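Local coordinates for protein acetyl-CoA acetyltransferase A (PDB 6BJA) that probably catalyses acetyl transfer between acetyl-CoA molecules, as a coenzyme A-binding enzyme of the thiolase family acting in lipid metabolism, at residues C165-V170 with S245-A250; P234-A239 with T249-S254. One frame throughout, in Å; residues are numbered along the deposited sequence.

Contact 1: residues C165-V170 with S245-A250; sequences CAEKTV and SGTITA. With COA (coenzyme A), chain C.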
ATOM      1  N   CYS A 165     -23.578  -9.333  15.723  1.00 19.55           N
ATOM      2  CA  CYS A 165     -24.153 -10.642  15.984  1.00 18.78           C
ATOM      3  C   CYS A 165     -24.590 -10.780  17.441  1.00 18.57           C
ATOM      4  O   CYS A 165     -25.652 -11.303  17.746  1.00 18.90           O
ATOM      5  CB  CYS A 165     -23.150 -11.742  15.653  1.00 18.56           C
ATOM      6  SG  CYS A 165     -22.717 -11.855  13.869  1.00 22.18           S
ATOM      7  N   ALA A 166     -23.753 -10.324  18.349  1.00 18.36           N
ATOM      8  CA  ALA A 166     -24.038 -10.510  19.765  1.00 18.66           C
ATOM      9  C   ALA A 166     -25.290  -9.738  20.207  1.00 18.24           C
ATOM     10  O   ALA A 166     -25.913 -10.091  21.215  1.00 18.02           O
ATOM     11  CB  ALA A 166     -22.829 -10.110  20.587  1.00 17.86           C
ATOM     12  N   GLU A 167     -25.631  -8.675  19.486  1.00 17.15           N
ATOM     13  CA  GLU A 167     -26.865  -7.941  19.767  1.00 17.67           C
ATOM     14  C   GLU A 167     -28.084  -8.841  19.637  1.00 20.17           C
ATOM     15  O   GLU A 167     -29.093  -8.624  20.319  1.00 19.15           O
ATOM     16  CB  GLU A 167     -27.034  -6.734  18.844  1.00 18.94           C
ATOM     17  CG  GLU A 167     -26.086  -5.571  19.073  1.00 20.13           C
ATOM     18  CD  GLU A 167     -26.442  -4.698  20.281  1.00 23.29           C
ATOM     19  OE1 GLU A 167     -27.342  -5.077  21.072  1.00 21.03           O
ATOM     20  OE2 GLU A 167     -25.801  -3.641  20.415  1.00 21.95           O
ATOM     21  N   LYS A 168     -28.028  -9.854  18.776  1.00 19.00           N
ATOM     22  CA  LYS A 168     -29.145 -10.787  18.682  1.00 18.42           C
ATOM     23  C   LYS A 168     -29.362 -11.509  20.018  1.00 18.86           C
ATOM     24  O   LYS A 168     -30.503 -11.684  20.484  1.00 19.42           O
ATOM     25  CB  LYS A 168     -28.926 -11.807  17.544  1.00 22.14           C
ATOM     26  CG  LYS A 168     -30.039 -12.861  17.479  1.00 23.13           C
ATOM     27  CD  LYS A 168     -29.881 -13.801  16.319  1.00 25.56           C
ATOM     28  CE  LYS A 168     -31.055 -14.778  16.244  1.00 24.95           C
ATOM     29  NZ  LYS A 168     -31.207 -15.633  17.453  1.00 24.00           N
ATOM     30  N   THR A 169     -28.269 -11.886  20.665  1.00 17.85           N
ATOM     31  CA  THR A 169     -28.329 -12.633  21.912  1.00 17.06           C
ATOM     32  C   THR A 169     -28.834 -11.692  23.005  1.00 18.36           C
ATOM     33  O   THR A 169     -29.608 -12.095  23.869  1.00 18.16           O
ATOM     34  CB  THR A 169     -26.959 -13.240  22.253  1.00 18.30           C
ATOM     35  OG1 THR A 169     -26.573 -14.101  21.158  1.00 18.27           O
ATOM     36  CG2 THR A 169     -27.019 -14.031  23.568  1.00 18.62           C
ATOM     37  N   VAL A 170     -28.395 -10.443  22.951  1.00 17.12           N
ATOM     38  CA  VAL A 170     -28.910  -9.423  23.871  1.00 16.82           C
ATOM     39  C   VAL A 170     -30.433  -9.405  23.793  1.00 21.27           C
ATOM     40  O   VAL A 170     -31.116  -9.488  24.826  1.00 19.38           O
ATOM     41  CB  VAL A 170     -28.347  -8.016  23.550  1.00 16.97           C
ATOM     42  CG1 VAL A 170     -29.091  -6.948  24.366  1.00 18.77           C
ATOM     43  CG2 VAL A 170     -26.850  -7.940  23.856  1.00 18.37           C
ATOM     44  N   SER A 245     -31.783   0.607  18.913  1.00 29.09           N
ATOM     45  CA  SER A 245     -32.007  -0.540  19.795  1.00 27.86           C
ATOM     46  C   SER A 245     -30.694  -1.154  20.266  1.00 26.25           C
ATOM     47  O   SER A 245     -30.695  -2.171  20.962  1.00 28.65           O
ATOM     48  CB  SER A 245     -32.820  -1.611  19.095  1.00 31.98           C
ATOM     49  OG  SER A 245     -32.056  -2.212  18.065  1.00 33.56           O
ATOM     50  N   GLY A 246     -29.585  -0.531  19.891  1.00 26.97           N
ATOM     51  CA  GLY A 246     -28.274  -1.045  20.238  1.00 24.74           C
ATOM     52  C   GLY A 246     -27.950  -0.955  21.713  1.00 23.63           C
ATOM     53  O   GLY A 246     -28.506  -0.115  22.427  1.00 23.57           O
ATOM     54  N   THR A 247     -27.051  -1.827  22.171  1.00 20.55           N
ATOM     55  CA  THR A 247     -26.675  -1.884  23.587  1.00 20.51           C
ATOM     56  C   THR A 247     -25.175  -2.076  23.804  1.00 22.54           C
ATOM     57  O   THR A 247     -24.628  -1.712  24.844  1.00 20.97           O
ATOM     58  CB  THR A 247     -27.390  -3.032  24.307  1.00 21.12           C
ATOM     59  OG1 THR A 247     -26.982  -4.284  23.732  1.00 22.36           O
ATOM     60  CG2 THR A 247     -28.884  -2.900  24.193  1.00 23.04           C
ATOM     61  N   ILE A 248     -24.503  -2.660  22.816  1.00 20.58           N
ATOM     62  CA  ILE A 248     -23.089  -2.956  22.968  1.00 20.65           C
ATOM     63  C   ILE A 248     -22.234  -1.755  22.554  1.00 19.68           C
ATOM     64  O   ILE A 248     -22.418  -1.175  21.473  1.00 22.70           O
ATOM     65  CB  ILE A 248     -22.704  -4.217  22.152  1.00 20.90           C
ATOM     66  CG1 ILE A 248     -23.519  -5.424  22.640  1.00 21.82           C
ATOM     67  CG2 ILE A 248     -21.206  -4.502  22.269  1.00 20.10           C
ATOM     68  CD1 ILE A 248     -23.280  -6.716  21.857  1.00 21.23           C
ATOM     69  N   THR A 249     -21.295  -1.402  23.426  1.00 22.22           N
ATOM     70  CA  THR A 249     -20.443  -0.233  23.258  1.00 20.76           C
ATOM     71  C   THR A 249     -18.989  -0.617  23.409  1.00 20.64           C
ATOM     72  O   THR A 249     -18.679  -1.735  23.817  1.00 22.46           O
ATOM     73  CB  THR A 249     -20.725   0.840  24.307  1.00 21.59           C
ATOM     74  OG1 THR A 249     -20.235   0.391  25.569  1.00 21.61           O
ATOM     75  CG2 THR A 249     -22.210   1.119  24.409  1.00 21.79           C
ATOM     76  N   ALA A 250     -18.099   0.339  23.167  1.00 22.83           N
ATOM     77  CA  ALA A 250     -16.672   0.084  23.369  1.00 23.75           C
ATOM     78  C   ALA A 250     -16.386  -0.314  24.807  1.00 24.62           C
ATOM     79  O   ALA A 250     -15.459  -1.081  25.049  1.00 27.43           O
ATOM     80  CB  ALA A 250     -15.843   1.298  22.981  1.00 26.49           C
TER
HETATM   81  N1A COA C 402     -14.684   3.151  29.826  1.00 31.00           N
HETATM   82  C2A COA C 402     -15.091   4.361  29.399  1.00 34.65           C
HETATM   83  N3A COA C 402     -14.996   4.770  28.126  1.00 32.95           N
HETATM   84  C4A COA C 402     -14.479   3.968  27.173  1.00 35.27           C
HETATM   85  C5A COA C 402     -14.020   2.627  27.548  1.00 32.14           C
HETATM   86  C6A COA C 402     -14.155   2.245  28.972  1.00 30.25           C
HETATM   87  N6A COA C 402     -13.767   1.033  29.416  1.00 31.93           N
HETATM   88  N7A COA C 402     -13.557   2.057  26.416  1.00 31.67           N
HETATM   89  C8A COA C 402     -13.710   2.957  25.410  1.00 36.73           C
HETATM   90  N9A COA C 402     -14.271   4.103  25.871  1.00 40.14           N
HETATM   91  C1B COA C 402     -14.596   5.343  25.116  1.00 45.70           C
HETATM   92  C2B COA C 402     -13.306   6.030  24.700  1.00 50.65           C
HETATM   93  O2B COA C 402     -12.958   7.091  25.593  1.00 50.14           O
HETATM   94  C3B COA C 402     -13.563   6.576  23.312  1.00 58.53           C
HETATM   95  O3B COA C 402     -13.575   8.008  23.385  1.00 65.12           O
HETATM   96  P3B COA C 402     -14.806   8.990  23.073  1.00 62.67           P
HETATM   97  O7A COA C 402     -16.021   8.488  23.819  1.00 67.12           O
HETATM   98  O8A COA C 402     -14.441  10.370  23.572  1.00 64.96           O
HETATM   99  O9A COA C 402     -15.077   9.017  21.590  1.00 66.58           O
HETATM  100  C4B COA C 402     -14.828   5.859  22.831  1.00 54.50           C
HETATM  101  O4B COA C 402     -15.349   5.095  23.923  1.00 43.13           O
HETATM  102  C5B COA C 402     -14.475   4.882  21.726  1.00 58.40           C
HETATM  103  O5B COA C 402     -13.635   3.901  22.328  1.00 64.62           O
HETATM  104  P1A COA C 402     -12.152   3.546  21.802  1.00 78.47           P
HETATM  105  O1A COA C 402     -11.295   4.774  21.607  1.00 79.16           O
HETATM  106  O2A COA C 402     -11.471   2.588  22.755  1.00 68.38           O
HETATM  107  O3A COA C 402     -12.320   2.854  20.377  1.00 83.33           O
HETATM  108  P2A COA C 402     -11.070   2.823  19.370  1.00105.96           P
HETATM  109  O4A COA C 402     -10.742   4.226  18.903  1.00 94.80           O
HETATM  110  O5A COA C 402      -9.866   2.163  20.010  1.00 80.25           O
HETATM  111  O6A COA C 402     -11.602   1.930  18.156  1.00 87.79           O
HETATM  112  CBP COA C 402     -11.438  -0.395  17.776  1.00 69.54           C
HETATM  113  CCP COA C 402     -12.226   0.692  18.474  1.00 75.01           C
HETATM  114  CDP COA C 402     -11.489  -0.106  16.293  1.00 63.57           C
HETATM  115  CEP COA C 402      -9.956  -0.363  18.163  1.00 63.96           C
HETATM  116  CAP COA C 402     -12.134  -1.753  17.985  1.00 64.25           C
HETATM  117  OAP COA C 402     -11.515  -2.704  17.106  1.00 62.87           O
HETATM  118  C9P COA C 402     -12.100  -2.251  19.415  1.00 62.39           C
HETATM  119  O9P COA C 402     -11.341  -1.772  20.243  1.00 58.03           O
HETATM  120  N8P COA C 402     -12.916  -3.241  19.786  1.00 56.77           N
HETATM  121  C7P COA C 402     -13.881  -3.899  18.930  1.00 45.94           C
HETATM  122  C6P COA C 402     -14.859  -4.696  19.781  1.00 46.57           C
HETATM  123  C5P COA C 402     -14.624  -6.159  19.522  1.00 47.71           C
HETATM  124  O5P COA C 402     -15.306  -6.773  18.704  1.00 47.66           O
HETATM  125  N4P COA C 402     -13.623  -6.708  20.197  1.00 41.00           N
HETATM  126  C3P COA C 402     -13.242  -8.087  19.953  1.00 42.64           C
HETATM  127  C2P COA C 402     -13.828  -9.084  20.924  1.00 42.06           C
HETATM  128  S1P COA C 402     -14.459 -10.514  20.024  1.00 55.52           S
HETATM  129  O   HOH W   1     -24.044  -1.965  19.380  1.00 23.64           O
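In the thiolase fold, helix 162-172 meets the long loop that leads to strand 257-267 and lines the coenzyme A pocket; the carboxylate of Glu167 makes the join by accepting hydrogen bonds from the backbone N-H groups of Thr247 and Ile248. Glu167 OE2 accepts from Thr247 N at 2.8 Å, an almost straight bond arriving on the syn side and only 16° out of the carboxylate plane. Ile248 N reaches the same oxygen at 2.9 Å but from above that plane, 36° out of it. A third donor is water 1, 2.6 Å from Glu167 OE2, which also donates to Ile248 O and thereby ties a carbonyl of the loop to the carboxylate. The other oxygen, Glu167 OE1, accepts from Thr247 OG1, again on the syn side. Four bonds thus hold both oxygens and should fix the rotation of the carboxylate; this many donors would probably favour its charged form. The bend at chi2 (-77°) turns the Glu167 chain from its helix, where its CB does not face the loop, over to the two amides. Apolar packing flanks this polar grip. Val170 lays CG1 and CG2 against Thr247 OG1, with CG1 also near Thr247 CG2, so the hydroxyl that bonds Glu167 OE1 also packs on the valine methyls. Ile248 runs past Glu167 in the opposite direction, its CB and CG1 beside OE2, and its extended chain carries CD1 to the helix. Leu180 of helix 177-197 packs on Val170, Thr247 and Ile248, and Val328 of helix 327-337 touches Ala166 and Val170. At the far end of the isoleucine, Ile248 CD1 rests 3.7 Å from Ala166 CB.

Contact 2: residues P234-A239 with T249-S254; sequences PALHPA and TAANAS. With COA (coenzyme A), chain C; ACT (acetate ion), chain B.
Leu236 reaches from one limb of the coenzyme A-binding loop to Thr249, Ala250 and Ala251 on the other, without a direct hydrogen bond between the limbs. Its CB points at the opposite limb and lies 4.1 Å from Thr249 CB. From CG, set anti to the carbonyl carbon (chi1 -60°), the two methyls part: Leu236 CD1 packs 3.5 Å from Ala251 CB and also touches Thr249 OG1, while Leu236 CD2 turns to the ribose, 3.3 Å from coenzyme A O4B. Ala251 CB continues the apolar surface to the adenine, 3.7 Å from coenzyme A C6A, and Ala250 CB meets O5B and C8A of coenzyme A. These contacts identify the pair as a wall of the nucleotide pocket. Water 2 supplies a polar link, donating to His237 O and accepting from Ala250 N. The turn at 249-252 braces itself: Thr249 OG1 accepts from Asn252 N at 3.3 Å, an ST motif, and Asn252 OD1 takes Thr249 N at 2.8 Å from above its carbonyl plane. Further along, coenzyme A N4P donates to Ser254 O, near the thiol end of the cofactor. In the chain both limbs belong to the loop that follows strand 218-219 and precedes strand 257-267, with helix 177-197 alongside: Arg177 bonds Leu236 O, and Asp181 accepts from Asn252 ND2.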
ATOM      1  N   PRO A 234     -22.026   5.335  30.471  1.00 22.20           N
ATOM      2  CA  PRO A 234     -23.398   5.510  29.987  1.00 21.68           C
ATOM      3  C   PRO A 234     -23.522   6.527  28.865  1.00 22.20           C
ATOM      4  O   PRO A 234     -24.599   6.652  28.279  1.00 29.87           O
ATOM      5  CB  PRO A 234     -24.147   5.993  31.241  1.00 25.83           C
ATOM      6  CG  PRO A 234     -23.102   6.594  32.088  1.00 28.30           C
ATOM      7  CD  PRO A 234     -21.886   5.758  31.873  1.00 26.14           C
ATOM      8  N   ALA A 235     -22.461   7.264  28.588  1.00 26.54           N
ATOM      9  CA  ALA A 235     -22.504   8.306  27.569  1.00 31.75           C
ATOM     10  C   ALA A 235     -22.181   7.762  26.189  1.00 31.16           C
ATOM     11  O   ALA A 235     -22.483   8.399  25.175  1.00 29.93           O
ATOM     12  CB  ALA A 235     -21.542   9.418  27.919  1.00 31.04           C
ATOM     13  N   LEU A 236     -21.542   6.595  26.145  1.00 27.08           N
ATOM     14  CA  LEU A 236     -21.139   6.019  24.875  1.00 26.35           C
ATOM     15  C   LEU A 236     -22.326   5.632  24.018  1.00 26.45           C
ATOM     16  O   LEU A 236     -23.361   5.210  24.527  1.00 24.48           O
ATOM     17  CB  LEU A 236     -20.267   4.786  25.104  1.00 24.53           C
ATOM     18  CG  LEU A 236     -18.975   4.982  25.878  1.00 29.45           C
ATOM     19  CD1 LEU A 236     -18.208   3.685  25.856  1.00 26.90           C
ATOM     20  CD2 LEU A 236     -18.142   6.117  25.313  1.00 37.25           C
ATOM     21  N   HIS A 237     -22.145   5.745  22.703  1.00 27.47           N
ATOM     22  CA  HIS A 237     -23.135   5.319  21.733  1.00 26.58           C
ATOM     23  C   HIS A 237     -22.868   3.878  21.332  1.00 23.72           C
ATOM     24  O   HIS A 237     -21.708   3.461  21.293  1.00 26.68           O
ATOM     25  CB  HIS A 237     -23.104   6.243  20.515  1.00 31.83           C
ATOM     26  CG  HIS A 237     -23.176   7.698  20.875  1.00 37.48           C
ATOM     27  ND1 HIS A 237     -24.307   8.272  21.415  1.00 42.04           N
ATOM     28  CD2 HIS A 237     -22.249   8.681  20.807  1.00 41.55           C
ATOM     29  CE1 HIS A 237     -24.077   9.552  21.652  1.00 40.03           C
ATOM     30  NE2 HIS A 237     -22.837   9.826  21.295  1.00 43.13           N
ATOM     31  N   PRO A 238     -23.935   3.104  21.058  1.00 26.55           N
ATOM     32  CA  PRO A 238     -23.740   1.728  20.588  1.00 23.26           C
ATOM     33  C   PRO A 238     -22.806   1.681  19.390  1.00 27.31           C
ATOM     34  O   PRO A 238     -22.938   2.512  18.494  1.00 27.54           O
ATOM     35  CB  PRO A 238     -25.148   1.278  20.221  1.00 26.74           C
ATOM     36  CG  PRO A 238     -26.020   2.056  21.159  1.00 27.29           C
ATOM     37  CD  PRO A 238     -25.359   3.396  21.309  1.00 28.23           C
ATOM     38  N   ALA A 239     -21.882   0.724  19.395  1.00 25.28           N
ATOM     39  CA  ALA A 239     -20.810   0.666  18.403  1.00 29.78           C
ATOM     40  C   ALA A 239     -21.144  -0.162  17.175  1.00 28.47           C
ATOM     41  O   ALA A 239     -20.502   0.000  16.134  1.00 32.43           O
ATOM     42  CB  ALA A 239     -19.564   0.116  19.044  1.00 26.94           C
ATOM     43  N   THR A 249     -21.295  -1.402  23.426  1.00 22.22           N
ATOM     44  CA  THR A 249     -20.443  -0.233  23.258  1.00 20.76           C
ATOM     45  C   THR A 249     -18.989  -0.617  23.409  1.00 20.64           C
ATOM     46  O   THR A 249     -18.679  -1.735  23.817  1.00 22.46           O
ATOM     47  CB  THR A 249     -20.725   0.840  24.307  1.00 21.59           C
ATOM     48  OG1 THR A 249     -20.235   0.391  25.569  1.00 21.61           O
ATOM     49  CG2 THR A 249     -22.210   1.119  24.409  1.00 21.79           C
ATOM     50  N   ALA A 250     -18.099   0.339  23.167  1.00 22.83           N
ATOM     51  CA  ALA A 250     -16.672   0.084  23.369  1.00 23.75           C
ATOM     52  C   ALA A 250     -16.386  -0.314  24.807  1.00 24.62           C
ATOM     53  O   ALA A 250     -15.459  -1.081  25.049  1.00 27.43           O
ATOM     54  CB  ALA A 250     -15.843   1.298  22.981  1.00 26.49           C
ATOM     55  N   ALA A 251     -17.172   0.188  25.764  1.00 22.29           N
ATOM     56  CA  ALA A 251     -16.907  -0.071  27.165  1.00 21.93           C
ATOM     57  C   ALA A 251     -17.403  -1.444  27.614  1.00 21.42           C
ATOM     58  O   ALA A 251     -16.790  -2.040  28.490  1.00 23.78           O
ATOM     59  CB  ALA A 251     -17.540   1.027  28.046  1.00 23.42           C
ATOM     60  N   ASN A 252     -18.483  -1.965  27.029  1.00 20.24           N
ATOM     61  CA  ASN A 252     -18.995  -3.251  27.515  1.00 19.42           C
ATOM     62  C   ASN A 252     -18.655  -4.374  26.541  1.00 21.36           C
ATOM     63  O   ASN A 252     -19.158  -5.486  26.669  1.00 23.38           O
ATOM     64  CB  ASN A 252     -20.508  -3.188  27.837  1.00 18.91           C
ATOM     65  CG  ASN A 252     -21.374  -2.821  26.661  1.00 17.88           C
ATOM     66  OD1 ASN A 252     -21.139  -3.266  25.555  1.00 19.99           O
ATOM     67  ND2 ASN A 252     -22.453  -2.044  26.921  1.00 18.31           N
ATOM     68  N   ALA A 253     -17.775  -4.070  25.580  1.00 19.71           N
ATOM     69  CA  ALA A 253     -17.187  -5.095  24.700  1.00 18.35           C
ATOM     70  C   ALA A 253     -15.741  -5.254  25.067  1.00 19.51           C
ATOM     71  O   ALA A 253     -15.137  -4.312  25.530  1.00 21.61           O
ATOM     72  CB  ALA A 253     -17.288  -4.710  23.257  1.00 20.26           C
ATOM     73  N   SER A 254     -15.177  -6.419  24.804  1.00 19.06           N
ATOM     74  CA  SER A 254     -13.743  -6.570  24.983  1.00 19.81           C
ATOM     75  C   SER A 254     -12.989  -5.733  23.954  1.00 21.19           C
ATOM     76  O   SER A 254     -13.533  -5.261  22.961  1.00 20.91           O
ATOM     77  CB  SER A 254     -13.308  -8.036  24.903  1.00 21.23           C
ATOM     78  OG  SER A 254     -13.554  -8.584  23.634  1.00 24.56           O
TER
HETATM   79  N1A COA C 402     -14.684   3.151  29.826  1.00 31.00           N
HETATM   80  C2A COA C 402     -15.091   4.361  29.399  1.00 34.65           C
HETATM   81  N3A COA C 402     -14.996   4.770  28.126  1.00 32.95           N
HETATM   82  C4A COA C 402     -14.479   3.968  27.173  1.00 35.27           C
HETATM   83  C5A COA C 402     -14.020   2.627  27.548  1.00 32.14           C
HETATM   84  C6A COA C 402     -14.155   2.245  28.972  1.00 30.25           C
HETATM   85  N6A COA C 402     -13.767   1.033  29.416  1.00 31.93           N
HETATM   86  N7A COA C 402     -13.557   2.057  26.416  1.00 31.67           N
HETATM   87  C8A COA C 402     -13.710   2.957  25.410  1.00 36.73           C
HETATM   88  N9A COA C 402     -14.271   4.103  25.871  1.00 40.14           N
HETATM   89  C1B COA C 402     -14.596   5.343  25.116  1.00 45.70           C
HETATM   90  C2B COA C 402     -13.306   6.030  24.700  1.00 50.65           C
HETATM   91  O2B COA C 402     -12.958   7.091  25.593  1.00 50.14           O
HETATM   92  C3B COA C 402     -13.563   6.576  23.312  1.00 58.53           C
HETATM   93  O3B COA C 402     -13.575   8.008  23.385  1.00 65.12           O
HETATM   94  P3B COA C 402     -14.806   8.990  23.073  1.00 62.67           P
HETATM   95  O7A COA C 402     -16.021   8.488  23.819  1.00 67.12           O
HETATM   96  O8A COA C 402     -14.441  10.370  23.572  1.00 64.96           O
HETATM   97  O9A COA C 402     -15.077   9.017  21.590  1.00 66.58           O
HETATM   98  C4B COA C 402     -14.828   5.859  22.831  1.00 54.50           C
HETATM   99  O4B COA C 402     -15.349   5.095  23.923  1.00 43.13           O
HETATM  100  C5B COA C 402     -14.475   4.882  21.726  1.00 58.40           C
HETATM  101  O5B COA C 402     -13.635   3.901  22.328  1.00 64.62           O
HETATM  102  P1A COA C 402     -12.152   3.546  21.802  1.00 78.47           P
HETATM  103  O1A COA C 402     -11.295   4.774  21.607  1.00 79.16           O
HETATM  104  O2A COA C 402     -11.471   2.588  22.755  1.00 68.38           O
HETATM  105  O3A COA C 402     -12.320   2.854  20.377  1.00 83.33           O
HETATM  106  P2A COA C 402     -11.070   2.823  19.370  1.00105.96           P
HETATM  107  O4A COA C 402     -10.742   4.226  18.903  1.00 94.80           O
HETATM  108  O5A COA C 402      -9.866   2.163  20.010  1.00 80.25           O
HETATM  109  O6A COA C 402     -11.602   1.930  18.156  1.00 87.79           O
HETATM  110  CBP COA C 402     -11.438  -0.395  17.776  1.00 69.54           C
HETATM  111  CCP COA C 402     -12.226   0.692  18.474  1.00 75.01           C
HETATM  112  CDP COA C 402     -11.489  -0.106  16.293  1.00 63.57           C
HETATM  113  CEP COA C 402      -9.956  -0.363  18.163  1.00 63.96           C
HETATM  114  CAP COA C 402     -12.134  -1.753  17.985  1.00 64.25           C
HETATM  115  OAP COA C 402     -11.515  -2.704  17.106  1.00 62.87           O
HETATM  116  C9P COA C 402     -12.100  -2.251  19.415  1.00 62.39           C
HETATM  117  O9P COA C 402     -11.341  -1.772  20.243  1.00 58.03           O
HETATM  118  N8P COA C 402     -12.916  -3.241  19.786  1.00 56.77           N
HETATM  119  C7P COA C 402     -13.881  -3.899  18.930  1.00 45.94           C
HETATM  120  C6P COA C 402     -14.859  -4.696  19.781  1.00 46.57           C
HETATM  121  C5P COA C 402     -14.624  -6.159  19.522  1.00 47.71           C
HETATM  122  O5P COA C 402     -15.306  -6.773  18.704  1.00 47.66           O
HETATM  123  N4P COA C 402     -13.623  -6.708  20.197  1.00 41.00           N
HETATM  124  C3P COA C 402     -13.242  -8.087  19.953  1.00 42.64           C
HETATM  125  C2P COA C 402     -13.828  -9.084  20.924  1.00 42.06           C
HETATM  126  S1P COA C 402     -14.459 -10.514  20.024  1.00 55.52           S
HETATM  127  C   ACT B 401     -26.271   6.362  23.965  1.00 32.48           C
HETATM  128  O   ACT B 401     -26.130   6.643  22.749  1.00 38.79           O
HETATM  129  OXT ACT B 401     -26.799   5.254  24.220  1.00 33.16           O
HETATM  130  CH3 ACT B 401     -25.850   7.310  25.047  1.00 32.56           C
HETATM  131  O   HOH W   2     -19.074   2.752  21.793  1.00 26.87           O

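How the contacts relate
Contact 1 is mostly buried and joins a helix to the loop; contact 2 is partly buried and pairs two limbs of that same loop, with His237 exposed. Their chemistry follows their places: a carboxylate binding backbone amides in contact 1, apolar packing, water and cofactor in contact 2. They share Thr249 and Ala250, and their centres are 10 Å apart. Two probable hydrogen bonds connect them, Ile248 O with Ala239 N at 2.9 Å and Thr247 O with Asn252 ND2 at 3.0 Å. The 245-250 segment is therefore bound to helix 162-172 through its middle residues, Thr247 and Ile248, while Ala250 at its end enters the coenzyme A pocket.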